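Local coordinates for fatty acid multifunctional protein (atmfp2) (Arabidopsis thaliana, PDB 2WTB) that carries out enoyl-CoA hydratase and NAD-dependent 3-hydroxyacyl-CoA dehydrogenase steps of peroxisomal fatty acid beta-oxidation during seed germination, at residues A19-I24 / K53-T58; I422-T427 / R444-H449; E461-N466 / T494-N499; Y520-A525 / G534-C539. All coordinates share one frame; numbering follows the deposited sequence.

Contact 1 of 4, residues A19-I24 / K53-T58; sequences AVITLI and KAIVIT
Ile21 reaches diagonally across to Ile55 on the tightly packed face of this parallel strand pair. Its CG1 stands anti to the carbonyl carbon (chi1 -55°) and the chain then runs straight on, bringing CD1 to 4.0 Å from Ile55 CG2. Ala19 and Ile57 share this face, and all four residues are buried where helix 33-46 packs with Leu39, Asn42 and Tyr43; Leu23 CG extends the packing, 4.2 Å from Ile57 CG2. Between the strands five backbone hydrogen bonds run without a break from Ala19 N to Leu23 N, the latter 2.7 Å from Thr58 O. Strand 18-24, helix 33-46 and strand 54-59 form a beta-alpha-beta crossover in the crotonase-type hydratase domain. The other face is more open: Val20 and Thr22 are partly exposed, though Val56 and Thr58 beside them are buried. Val20 CG1 lies 4.1 Å from Thr58 CG2. A chi1 of -179° points Thr58 OG1 away from the backbone N, and OG1 hydrogen-bonds Ala108 O of strand 105-109, while CG2 lies on the side of strand 18-24, 4.1 Å from Thr22 OG1. Ala197 and Arg198 of helix 193-205 lie against Val56 and Val20 on this side.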
loop_
_atom_site.group_PDB
_atom_site.type_symbol
_atom_site.label_atom_id
_atom_site.label_comp_id
_atom_site.label_asym_id
_atom_site.label_seq_id
_atom_site.Cartn_x
_atom_site.Cartn_y
_atom_site.Cartn_z
ATOM N N ALA A 19 -39.392 8.452 7.347
ATOM C CA ALA A 19 -38.318 9.082 8.102
ATOM C C ALA A 19 -36.980 8.907 7.386
ATOM O O ALA A 19 -36.519 7.786 7.177
ATOM C CB ALA A 19 -38.252 8.507 9.513
ATOM N N VAL A 20 -36.366 10.026 7.011
ATOM C CA VAL A 20 -35.068 10.013 6.345
ATOM C C VAL A 20 -33.953 10.322 7.336
ATOM O O VAL A 20 -33.945 11.383 7.958
ATOM C CB VAL A 20 -35.009 11.052 5.213
ATOM C CG1 VAL A 20 -33.678 10.964 4.480
ATOM C CG2 VAL A 20 -36.172 10.859 4.255
ATOM N N ILE A 21 -33.011 9.395 7.476
ATOM C CA ILE A 21 -31.890 9.562 8.390
ATOM C C ILE A 21 -30.599 9.792 7.617
ATOM O O ILE A 21 -30.181 8.940 6.831
ATOM C CB ILE A 21 -31.711 8.322 9.282
ATOM C CG1 ILE A 21 -33.012 8.000 10.016
ATOM C CG2 ILE A 21 -30.569 8.523 10.268
ATOM C CD1 ILE A 21 -32.905 6.796 10.911
ATOM N N THR A 22 -29.967 10.942 7.846
ATOM C CA THR A 22 -28.722 11.279 7.160
ATOM C C THR A 22 -27.510 11.042 8.052
ATOM O O THR A 22 -27.425 11.578 9.156
ATOM C CB THR A 22 -28.702 12.747 6.679
ATOM O OG1 THR A 22 -29.883 13.026 5.917
ATOM C CG2 THR A 22 -27.472 13.010 5.818
ATOM N N LEU A 23 -26.572 10.236 7.565
ATOM C CA LEU A 23 -25.337 9.979 8.290
ATOM C C LEU A 23 -24.363 11.128 8.066
ATOM O O LEU A 23 -23.985 11.425 6.933
ATOM C CB LEU A 23 -24.713 8.658 7.839
ATOM C CG LEU A 23 -25.621 7.422 7.843
ATOM C CD1 LEU A 23 -24.888 6.223 7.262
ATOM C CD2 LEU A 23 -26.134 7.115 9.243
ATOM N N ILE A 24 -23.958 11.774 9.153
ATOM C CA ILE A 24 -23.121 12.961 9.059
ATOM C C ILE A 24 -21.846 12.837 9.887
ATOM O O ILE A 24 -21.846 13.097 11.090
ATOM C CB ILE A 24 -23.892 14.217 9.506
ATOM C CG1 ILE A 24 -25.232 14.303 8.777
ATOM C CG2 ILE A 24 -23.066 15.466 9.260
ATOM C CD1 ILE A 24 -26.055 15.502 9.170
ATOM N N LYS A 53 -44.096 5.687 8.932
ATOM C CA LYS A 53 -44.510 4.442 8.288
ATOM C C LYS A 53 -43.312 3.565 7.943
ATOM O O LYS A 53 -43.370 2.341 8.052
ATOM C CB LYS A 53 -45.308 4.734 7.016
ATOM C CG LYS A 53 -46.619 5.466 7.241
ATOM C CD LYS A 53 -47.379 5.621 5.932
ATOM C CE LYS A 53 -48.699 6.341 6.132
ATOM N NZ LYS A 53 -49.412 6.516 4.838
ATOM N N ALA A 54 -42.228 4.200 7.517
ATOM C CA ALA A 54 -41.015 3.484 7.147
ATOM C C ALA A 54 -39.793 4.368 7.374
ATOM O O ALA A 54 -39.918 5.506 7.824
ATOM C CB ALA A 54 -41.088 3.032 5.697
ATOM N N ILE A 55 -38.616 3.840 7.063
ATOM C CA ILE A 55 -37.374 4.573 7.270
ATOM C C ILE A 55 -36.493 4.509 6.030
ATOM O O ILE A 55 -36.462 3.503 5.326
ATOM C CB ILE A 55 -36.579 4.022 8.477
ATOM C CG1 ILE A 55 -37.312 4.311 9.790
ATOM C CG2 ILE A 55 -35.180 4.608 8.517
ATOM C CD1 ILE A 55 -38.322 3.254 10.176
ATOM N N VAL A 56 -35.784 5.598 5.762
ATOM C CA VAL A 56 -34.792 5.621 4.702
ATOM C C VAL A 56 -33.477 6.113 5.289
ATOM O O VAL A 56 -33.467 7.006 6.133
ATOM C CB VAL A 56 -35.231 6.525 3.534
ATOM C CG1 VAL A 56 -34.085 6.737 2.556
ATOM C CG2 VAL A 56 -36.438 5.922 2.830
ATOM N N ILE A 57 -32.371 5.514 4.863
ATOM C CA ILE A 57 -31.061 5.912 5.359
ATOM C C ILE A 57 -30.169 6.374 4.216
ATOM O O ILE A 57 -30.089 5.727 3.171
ATOM C CB ILE A 57 -30.352 4.765 6.101
ATOM C CG1 ILE A 57 -31.252 4.180 7.194
ATOM C CG2 ILE A 57 -29.027 5.255 6.683
ATOM C CD1 ILE A 57 -30.592 3.058 8.000
ATOM N N THR A 58 -29.500 7.502 4.419
ATOM C CA THR A 58 -28.582 8.029 3.421
ATOM C C THR A 58 -27.467 8.812 4.101
ATOM O O THR A 58 -27.557 9.128 5.287
ATOM C CB THR A 58 -29.311 8.925 2.403
ATOM O OG1 THR A 58 -28.381 9.394 1.421
ATOM C CG2 THR A 58 -29.954 10.109 3.103
#

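Contact 2 of 4, residues I422-T427 / R444-H449; sequences ILASNT and RIVGAH
Leu423 lies over the guanidinium of Arg444 where the parallel pair 422-425 and 445-449 begins. Its CB rests 3.6 Å from Arg444 O and 3.7 Å from Ile445 CG1. With CG anti to the carbonyl carbon (chi1 -83°), the fork beyond it leans over Arg444: CD1 comes within 3.9 Å of Arg444 NH1, and CD2 stands above the centre of the guanidinium face, 4.2 Å from Arg444 CZ. NH1 is hydrogen-bonded to Cys421 O, which is likely to limit how the flat group can turn beneath the leucine. On the opposite face of the sheet Val446 CG1 fits between Ala424 CB, at 3.7 Å, and Ile422 CG2, at 3.8 Å, beneath Val472 of helix 470-482. Four backbone bonds join the strands; Ser425 N meets Val446 O almost head-on, whereas Val446 N approaches Leu423 O from 49° out of the carbonyl plane. At the last bridged residue, Ser425, OG accepts from Thr427 N at 3.0 Å in an ST turn and also bonds Glu397. The His449 ring brings CD2 to 3.3 Å from Thr427 O, its NE2 bonding Ser428 OG. A leucine in place of His449 would probably leave Ser428 OG without this partner and lose the edge-to-face packing on Phe451 and Phe496. Strand 422-425, helix 432-435 and strand 445-450 make a beta-alpha-beta unit of the Rossmann-type NAD-binding domain.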
loop_
_atom_site.group_PDB
_atom_site.type_symbol
_atom_site.label_atom_id
_atom_site.label_comp_id
_atom_site.label_asym_id
_atom_site.label_seq_id
_atom_site.Cartn_x
_atom_site.Cartn_y
_atom_site.Cartn_z
ATOM N N ILE A 422 11.345 23.254 -11.711
ATOM C CA ILE A 422 11.998 22.336 -10.781
ATOM C C ILE A 422 13.070 21.507 -11.483
ATOM O O ILE A 422 12.822 20.917 -12.534
ATOM C CB ILE A 422 10.979 21.401 -10.103
ATOM C CG1 ILE A 422 10.042 22.209 -9.204
ATOM C CG2 ILE A 422 11.693 20.326 -9.302
ATOM C CD1 ILE A 422 8.911 21.405 -8.619
ATOM N N LEU A 423 14.264 21.475 -10.900
ATOM C CA LEU A 423 15.387 20.749 -11.482
ATOM C C LEU A 423 15.613 19.419 -10.768
ATOM O O LEU A 423 16.551 19.268 -9.984
ATOM C CB LEU A 423 16.656 21.605 -11.443
ATOM C CG LEU A 423 16.846 22.626 -12.571
ATOM C CD1 LEU A 423 15.516 23.173 -13.074
ATOM C CD2 LEU A 423 17.767 23.760 -12.133
ATOM N N ALA A 424 14.743 18.455 -11.051
ATOM C CA ALA A 424 14.771 17.171 -10.366
ATOM C C ALA A 424 15.623 16.145 -11.105
ATOM O O ALA A 424 15.729 16.176 -12.333
ATOM C CB ALA A 424 13.355 16.648 -10.173
ATOM N N SER A 425 16.226 15.235 -10.347
ATOM C CA SER A 425 17.046 14.175 -10.922
ATOM C C SER A 425 16.652 12.800 -10.400
ATOM O O SER A 425 16.329 12.636 -9.224
ATOM C CB SER A 425 18.527 14.423 -10.642
ATOM O OG SER A 425 19.289 13.263 -10.918
ATOM N N ASN A 426 16.688 11.816 -11.292
ATOM C CA ASN A 426 16.377 10.436 -10.950
ATOM C C ASN A 426 17.646 9.667 -10.579
ATOM O O ASN A 426 17.647 8.437 -10.500
ATOM C CB ASN A 426 15.654 9.766 -12.123
ATOM C CG ASN A 426 15.424 8.281 -11.905
ATOM O OD1 ASN A 426 14.793 7.873 -10.930
ATOM N ND2 ASN A 426 15.932 7.465 -12.821
ATOM N N THR A 427 18.727 10.405 -10.346
ATOM C CA THR A 427 20.010 9.804 -9.996
ATOM C C THR A 427 19.870 8.832 -8.831
ATOM O O THR A 427 18.983 8.977 -7.989
ATOM C CB THR A 427 21.056 10.874 -9.633
ATOM O OG1 THR A 427 22.299 10.239 -9.300
ATOM C CG2 THR A 427 20.577 11.705 -8.452
ATOM N N ARG A 444 16.444 24.802 -6.372
ATOM C CA ARG A 444 15.513 24.194 -7.317
ATOM C C ARG A 444 15.852 22.737 -7.610
ATOM O O ARG A 444 15.076 22.031 -8.255
ATOM C CB ARG A 444 15.501 24.976 -8.632
ATOM C CG ARG A 444 14.736 26.283 -8.593
ATOM C CD ARG A 444 14.510 26.810 -9.999
ATOM N NE ARG A 444 15.716 27.401 -10.573
ATOM C CZ ARG A 444 15.948 27.507 -11.877
ATOM N NH1 ARG A 444 15.064 27.042 -12.749
ATOM N NH2 ARG A 444 17.069 28.066 -12.311
ATOM N N ILE A 445 17.018 22.294 -7.150
ATOM C CA ILE A 445 17.481 20.939 -7.437
ATOM C C ILE A 445 17.047 19.949 -6.360
ATOM O O ILE A 445 17.372 20.110 -5.183
ATOM C CB ILE A 445 19.010 20.890 -7.616
ATOM C CG1 ILE A 445 19.405 21.571 -8.926
ATOM C CG2 ILE A 445 19.503 19.453 -7.601
ATOM C CD1 ILE A 445 20.885 21.830 -9.059
ATOM N N VAL A 446 16.305 18.928 -6.780
ATOM C CA VAL A 446 15.768 17.929 -5.864
ATOM C C VAL A 446 15.890 16.532 -6.468
ATOM O O VAL A 446 16.110 16.385 -7.670
ATOM C CB VAL A 446 14.290 18.225 -5.525
ATOM C CG1 VAL A 446 13.415 18.040 -6.755
ATOM C CG2 VAL A 446 13.808 17.346 -4.375
ATOM N N GLY A 447 15.754 15.509 -5.630
ATOM C CA GLY A 447 15.856 14.135 -6.086
ATOM C C GLY A 447 14.512 13.445 -6.213
ATOM O O GLY A 447 13.805 13.248 -5.225
ATOM N N ALA A 448 14.154 13.082 -7.441
ATOM C CA ALA A 448 12.943 12.312 -7.691
ATOM C C ALA A 448 13.327 10.875 -8.031
ATOM O O ALA A 448 13.491 10.520 -9.199
ATOM C CB ALA A 448 12.134 12.939 -8.816
ATOM N N HIS A 449 13.481 10.054 -6.998
ATOM C CA HIS A 449 14.017 8.711 -7.168
ATOM C C HIS A 449 12.918 7.674 -7.355
ATOM O O HIS A 449 12.104 7.450 -6.462
ATOM C CB HIS A 449 14.900 8.338 -5.977
ATOM C CG HIS A 449 15.702 7.094 -6.190
ATOM N ND1 HIS A 449 15.482 5.935 -5.477
ATOM C CD2 HIS A 449 16.720 6.825 -7.040
ATOM C CE1 HIS A 449 16.333 5.008 -5.876
ATOM N NE2 HIS A 449 17.096 5.521 -6.825
#

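Contact 3 of 4, residues E461-N466 / T494-N499; sequences EIVRTN and TGFAVN
Val463 sets its CG2 over the face of the Phe496 ring in a CH-pi contact, 3.5 Å from the centroid and only 5° off the ring normal. CG1, the other branch, touches the same ring 3.6 Å from Phe496 CE1. Glu461 comes to the ring differently: its OE1 lies near the ring plane at the edge, 3.4 Å from Phe496 CD2, and carboxylate and ring are turned 73° apart. The other oxygen, OE2, takes two backbone N-H groups on its syn side, from opposite faces of the carboxylate plane. Val498 N is 2.8 Å away in a nearly straight bond (169°), Ala497 N is 3.1 Å away in a more bent one. A water joins OE1 to Gly495 O and to Asn499 N, whose helix 498-514 starts here. Leu432 and Val490 pack against both Val463 and Phe496. A strand of the NAD-binding domain is thus tied to the first helix of the C-terminal dehydrogenase domain. With two direct bonds on one oxygen and a water on the other, the buried carboxylate has its polar atoms met and its rotation restricted.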
loop_
_atom_site.group_PDB
_atom_site.type_symbol
_atom_site.label_atom_id
_atom_site.label_comp_id
_atom_site.label_asym_id
_atom_site.label_seq_id
_atom_site.Cartn_x
_atom_site.Cartn_y
_atom_site.Cartn_z
ATOM N N GLU A 461 11.000 8.115 -3.868
ATOM C CA GLU A 461 11.887 8.780 -2.926
ATOM C C GLU A 461 12.136 10.222 -3.343
ATOM O O GLU A 461 12.787 10.478 -4.353
ATOM C CB GLU A 461 13.220 8.040 -2.815
ATOM C CG GLU A 461 13.274 6.995 -1.718
ATOM C CD GLU A 461 14.672 6.418 -1.538
ATOM O OE1 GLU A 461 15.449 6.416 -2.518
ATOM O OE2 GLU A 461 14.993 5.970 -0.416
ATOM N N ILE A 462 11.602 11.160 -2.568
ATOM C CA ILE A 462 11.904 12.572 -2.766
ATOM C C ILE A 462 13.148 12.913 -1.961
ATOM O O ILE A 462 13.096 13.010 -0.735
ATOM C CB ILE A 462 10.738 13.475 -2.321
ATOM C CG1 ILE A 462 9.518 13.245 -3.210
ATOM C CG2 ILE A 462 11.145 14.934 -2.365
ATOM C CD1 ILE A 462 8.320 14.063 -2.807
ATOM N N VAL A 463 14.269 13.073 -2.655
ATOM C CA VAL A 463 15.543 13.338 -1.999
ATOM C C VAL A 463 15.813 14.836 -1.885
ATOM O O VAL A 463 16.065 15.510 -2.885
ATOM C CB VAL A 463 16.712 12.670 -2.747
ATOM C CG1 VAL A 463 18.016 12.907 -2.008
ATOM C CG2 VAL A 463 16.454 11.179 -2.912
ATOM N N ARG A 464 15.760 15.348 -0.660
ATOM C CA ARG A 464 16.007 16.762 -0.406
ATOM C C ARG A 464 17.475 16.975 -0.065
ATOM O O ARG A 464 18.145 16.066 0.415
ATOM C CB ARG A 464 15.146 17.247 0.763
ATOM C CG ARG A 464 15.814 17.039 2.112
ATOM C CD ARG A 464 14.844 16.557 3.176
ATOM N NE ARG A 464 14.166 17.653 3.854
ATOM C CZ ARG A 464 13.755 17.599 5.115
ATOM N NH1 ARG A 464 13.966 16.505 5.831
ATOM N NH2 ARG A 464 13.142 18.640 5.665
ATOM N N THR A 465 17.975 18.179 -0.311
ATOM C CA THR A 465 19.318 18.537 0.118
ATOM C C THR A 465 19.206 19.567 1.227
ATOM O O THR A 465 18.108 19.846 1.706
ATOM C CB THR A 465 20.152 19.125 -1.027
ATOM O OG1 THR A 465 19.920 18.377 -2.226
ATOM C CG2 THR A 465 21.626 19.064 -0.686
ATOM N N ASN A 466 20.342 20.122 1.638
ATOM C CA ASN A 466 20.355 21.226 2.585
ATOM C C ASN A 466 19.822 22.486 1.919
ATOM O O ASN A 466 19.443 23.445 2.589
ATOM C CB ASN A 466 21.775 21.486 3.086
ATOM C CG ASN A 466 22.452 20.234 3.596
ATOM O OD1 ASN A 466 23.603 19.953 3.253
ATOM N ND2 ASN A 466 21.742 19.470 4.420
ATOM N N THR A 494 24.551 8.577 0.711
ATOM C CA THR A 494 24.801 7.347 -0.028
ATOM C C THR A 494 23.608 6.393 0.023
ATOM O O THR A 494 23.308 5.821 1.069
ATOM C CB THR A 494 26.043 6.625 0.519
ATOM O OG1 THR A 494 27.156 7.529 0.527
ATOM C CG2 THR A 494 26.375 5.413 -0.334
ATOM N N GLY A 495 22.927 6.234 -1.109
ATOM C CA GLY A 495 21.819 5.301 -1.215
ATOM C C GLY A 495 20.528 5.778 -0.569
ATOM O O GLY A 495 19.599 4.992 -0.367
ATOM N N PHE A 496 20.472 7.065 -0.246
ATOM C CA PHE A 496 19.293 7.659 0.376
ATOM C C PHE A 496 18.746 6.804 1.522
ATOM O O PHE A 496 19.398 6.648 2.554
ATOM C CB PHE A 496 18.207 7.915 -0.670
ATOM C CG PHE A 496 18.727 8.509 -1.947
ATOM C CD1 PHE A 496 19.594 9.589 -1.921
ATOM C CD2 PHE A 496 18.344 7.994 -3.174
ATOM C CE1 PHE A 496 20.076 10.140 -3.095
ATOM C CE2 PHE A 496 18.822 8.541 -4.353
ATOM C CZ PHE A 496 19.690 9.615 -4.312
ATOM N N ALA A 497 17.551 6.251 1.335
ATOM C CA ALA A 497 16.913 5.446 2.375
ATOM C C ALA A 497 16.746 3.979 1.982
ATOM O O ALA A 497 17.251 3.089 2.660
ATOM C CB ALA A 497 15.569 6.042 2.761
ATOM N N VAL A 498 16.033 3.739 0.887
ATOM C CA VAL A 498 15.681 2.381 0.475
ATOM C C VAL A 498 16.895 1.504 0.172
ATOM O O VAL A 498 17.097 0.471 0.807
ATOM C CB VAL A 498 14.746 2.393 -0.749
ATOM C CG1 VAL A 498 14.416 0.973 -1.176
ATOM C CG2 VAL A 498 13.480 3.173 -0.436
ATOM N N ASN A 499 17.698 1.916 -0.804
ATOM C CA ASN A 499 18.865 1.141 -1.207
ATOM C C ASN A 499 19.929 1.033 -0.120
ATOM O O ASN A 499 20.537 -0.020 0.053
ATOM C CB ASN A 499 19.473 1.710 -2.490
ATOM C CG ASN A 499 18.600 1.460 -3.701
ATOM O OD1 ASN A 499 18.881 1.951 -4.795
ATOM N ND2 ASN A 499 17.534 0.692 -3.512
HETATM O O HOH W 1 17.502 4.394 -2.185
#

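Contact 4 of 4, residues Y520-A525 / G534-C539; sequences YLIDRA and GPFRLC
Asp523 spreads its carboxylate over two successive N-H groups at the start of helix 535-542. OD2 accepts from Arg537 N at 2.8 Å, and OD1 from Phe536 N at 3.2 Å in the straighter of the two bonds (152°). Both donors come from the syn side, tilted out of the carboxylate plane. CG is anti to the carbonyl carbon (chi1 -76°), which swings the group off its own helix towards the other. It passes over Gly534, at the N-cap position, where the missing side chain lets Asp523 CG come within 3.5 Å of Gly534 CA. The negative group would probably be stabilised by the helix start it faces. Replacing Asp523 by an alanine is likely to leave the N-H groups of Phe536 and Arg537 without this acceptor and to open a gap over Gly534. Around the bonds the packing is close: OD1 lies 3.1 Å from Pro535 CD and also at the edge of the Phe536 ring. Ile522 adds the apolar packing, with CB meeting the same ring edge at Phe536 CE1 (3.9 Å) and CG2 lying 3.9 Å from Pro535 CG. Beyond, Phe536 packs on Ala509, Met510 and Val513 of helix 498-514. The short segments cross at -95°: two consecutive helices, 519-529 and 535-542, joined by a short loop and packed almost at right angles in the helical C-terminal domain of the dehydrogenase.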
loop_
_atom_site.group_PDB
_atom_site.type_symbol
_atom_site.label_atom_id
_atom_site.label_comp_id
_atom_site.label_asym_id
_atom_site.label_seq_id
_atom_site.Cartn_x
_atom_site.Cartn_y
_atom_site.Cartn_z
ATOM N N TYR A 520 20.299 -21.706 -1.359
ATOM C CA TYR A 520 18.900 -22.012 -1.638
ATOM C C TYR A 520 18.084 -22.157 -0.357
ATOM O O TYR A 520 16.888 -21.866 -0.340
ATOM C CB TYR A 520 18.796 -23.268 -2.505
ATOM C CG TYR A 520 19.657 -23.197 -3.746
ATOM C CD1 TYR A 520 19.224 -22.518 -4.876
ATOM C CD2 TYR A 520 20.907 -23.798 -3.780
ATOM C CE1 TYR A 520 20.012 -22.446 -6.011
ATOM C CE2 TYR A 520 21.700 -23.731 -4.909
ATOM C CZ TYR A 520 21.250 -23.054 -6.021
ATOM O OH TYR A 520 22.039 -22.987 -7.146
ATOM N N LEU A 521 18.734 -22.603 0.714
ATOM C CA LEU A 521 18.097 -22.630 2.025
ATOM C C LEU A 521 17.831 -21.198 2.479
ATOM O O LEU A 521 16.757 -20.887 2.992
ATOM C CB LEU A 521 18.979 -23.350 3.047
ATOM C CG LEU A 521 19.340 -24.812 2.772
ATOM C CD1 LEU A 521 20.209 -25.367 3.892
ATOM C CD2 LEU A 521 18.089 -25.659 2.591
ATOM N N ILE A 522 18.823 -20.332 2.284
ATOM C CA ILE A 522 18.690 -18.917 2.608
ATOM C C ILE A 522 17.442 -18.333 1.954
ATOM O O ILE A 522 16.591 -17.750 2.626
ATOM C CB ILE A 522 19.912 -18.110 2.127
ATOM C CG1 ILE A 522 21.209 -18.695 2.689
ATOM C CG2 ILE A 522 19.769 -16.642 2.512
ATOM C CD1 ILE A 522 21.419 -18.426 4.162
ATOM N N ASP A 523 17.341 -18.498 0.639
ATOM C CA ASP A 523 16.214 -17.969 -0.122
ATOM C C ASP A 523 14.878 -18.508 0.373
ATOM O O ASP A 523 13.919 -17.753 0.532
ATOM C CB ASP A 523 16.382 -18.267 -1.614
ATOM C CG ASP A 523 17.392 -17.354 -2.279
ATOM O OD1 ASP A 523 18.112 -16.634 -1.556
ATOM O OD2 ASP A 523 17.465 -17.352 -3.526
ATOM N N ARG A 524 14.819 -19.812 0.619
ATOM C CA ARG A 524 13.583 -20.447 1.061
ATOM C C ARG A 524 13.164 -19.956 2.443
ATOM O O ARG A 524 11.981 -19.725 2.700
ATOM C CB ARG A 524 13.733 -21.971 1.064
ATOM N N ALA A 525 14.138 -19.795 3.331
ATOM C CA ALA A 525 13.858 -19.341 4.686
ATOM C C ALA A 525 13.289 -17.930 4.675
ATOM O O ALA A 525 12.410 -17.593 5.470
ATOM C CB ALA A 525 15.119 -19.394 5.531
ATOM N N GLY A 534 13.964 -14.459 -2.538
ATOM C CA GLY A 534 15.131 -14.693 -1.711
ATOM C C GLY A 534 16.235 -13.731 -2.095
ATOM O O GLY A 534 16.220 -13.184 -3.195
ATOM N N PRO A 535 17.200 -13.515 -1.189
ATOM C CA PRO A 535 18.320 -12.604 -1.442
ATOM C C PRO A 535 18.983 -12.873 -2.790
ATOM O O PRO A 535 19.131 -11.956 -3.598
ATOM C CB PRO A 535 19.292 -12.929 -0.308
ATOM C CG PRO A 535 18.422 -13.408 0.796
ATOM C CD PRO A 535 17.279 -14.136 0.144
ATOM N N PHE A 536 19.372 -14.120 -3.026
ATOM C CA PHE A 536 20.032 -14.493 -4.271
ATOM C C PHE A 536 19.037 -14.533 -5.425
ATOM O O PHE A 536 19.321 -14.054 -6.523
ATOM C CB PHE A 536 20.735 -15.844 -4.115
ATOM C CG PHE A 536 21.663 -15.904 -2.936
ATOM C CD1 PHE A 536 21.226 -16.401 -1.719
ATOM C CD2 PHE A 536 22.966 -15.446 -3.039
ATOM C CE1 PHE A 536 22.076 -16.449 -0.629
ATOM C CE2 PHE A 536 23.819 -15.491 -1.953
ATOM C CZ PHE A 536 23.372 -15.992 -0.747
ATOM N N ARG A 537 17.867 -15.105 -5.163
ATOM C CA ARG A 537 16.803 -15.180 -6.155
ATOM C C ARG A 537 16.455 -13.790 -6.683
ATOM O O ARG A 537 16.243 -13.604 -7.881
ATOM C CB ARG A 537 15.572 -15.855 -5.547
ATOM C CG ARG A 537 14.306 -15.758 -6.376
ATOM C CD ARG A 537 14.510 -16.238 -7.797
ATOM N NE ARG A 537 13.235 -16.544 -8.439
ATOM C CZ ARG A 537 13.038 -16.533 -9.752
ATOM N NH1 ARG A 537 14.032 -16.217 -10.570
ATOM N NH2 ARG A 537 11.843 -16.828 -10.245
ATOM N N LEU A 538 16.407 -12.818 -5.779
ATOM C CA LEU A 538 16.140 -11.431 -6.142
ATOM C C LEU A 538 17.361 -10.803 -6.803
ATOM O O LEU A 538 17.237 -9.935 -7.667
ATOM C CB LEU A 538 15.726 -10.629 -4.903
ATOM C CG LEU A 538 15.618 -9.104 -5.013
ATOM C CD1 LEU A 538 14.524 -8.573 -4.095
ATOM C CD2 LEU A 538 16.954 -8.434 -4.714
ATOM N N CYS A 539 18.542 -11.252 -6.392
ATOM C CA CYS A 539 19.792 -10.744 -6.942
ATOM C C CYS A 539 19.916 -11.072 -8.427
ATOM O O CYS A 539 20.481 -10.299 -9.199
ATOM C CB CYS A 539 20.983 -11.318 -6.173
ATOM S SG CYS A 539 22.572 -10.583 -6.604
#

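Overall arrangement
The contacts follow one another along the chain, each closing before the next opens. Contact 1 lies in the N-terminal hydratase/isomerase region, its centre about 52 to 57 Å from the centres of the other three, in keeping with separate hydratase and dehydrogenase parts. Contacts 2 and 3 have centres about 11 Å apart and both reach one eight-stranded sheet, contact 3 through strand 459-464 alone: strands 445-450 and 459-464 are antiparallel neighbours, probably hydrogen-bonded through Gly447 O and Val463 N. Contact 3 passes from this NAD-binding domain to helix 498-514, and helix 519-529 of contact 4 follows next, with the nearest atoms of the two contacts about 9 Å apart. Contacts 2 to 4 thus trace the dehydrogenase from its nucleotide-binding sheet into its helical domain.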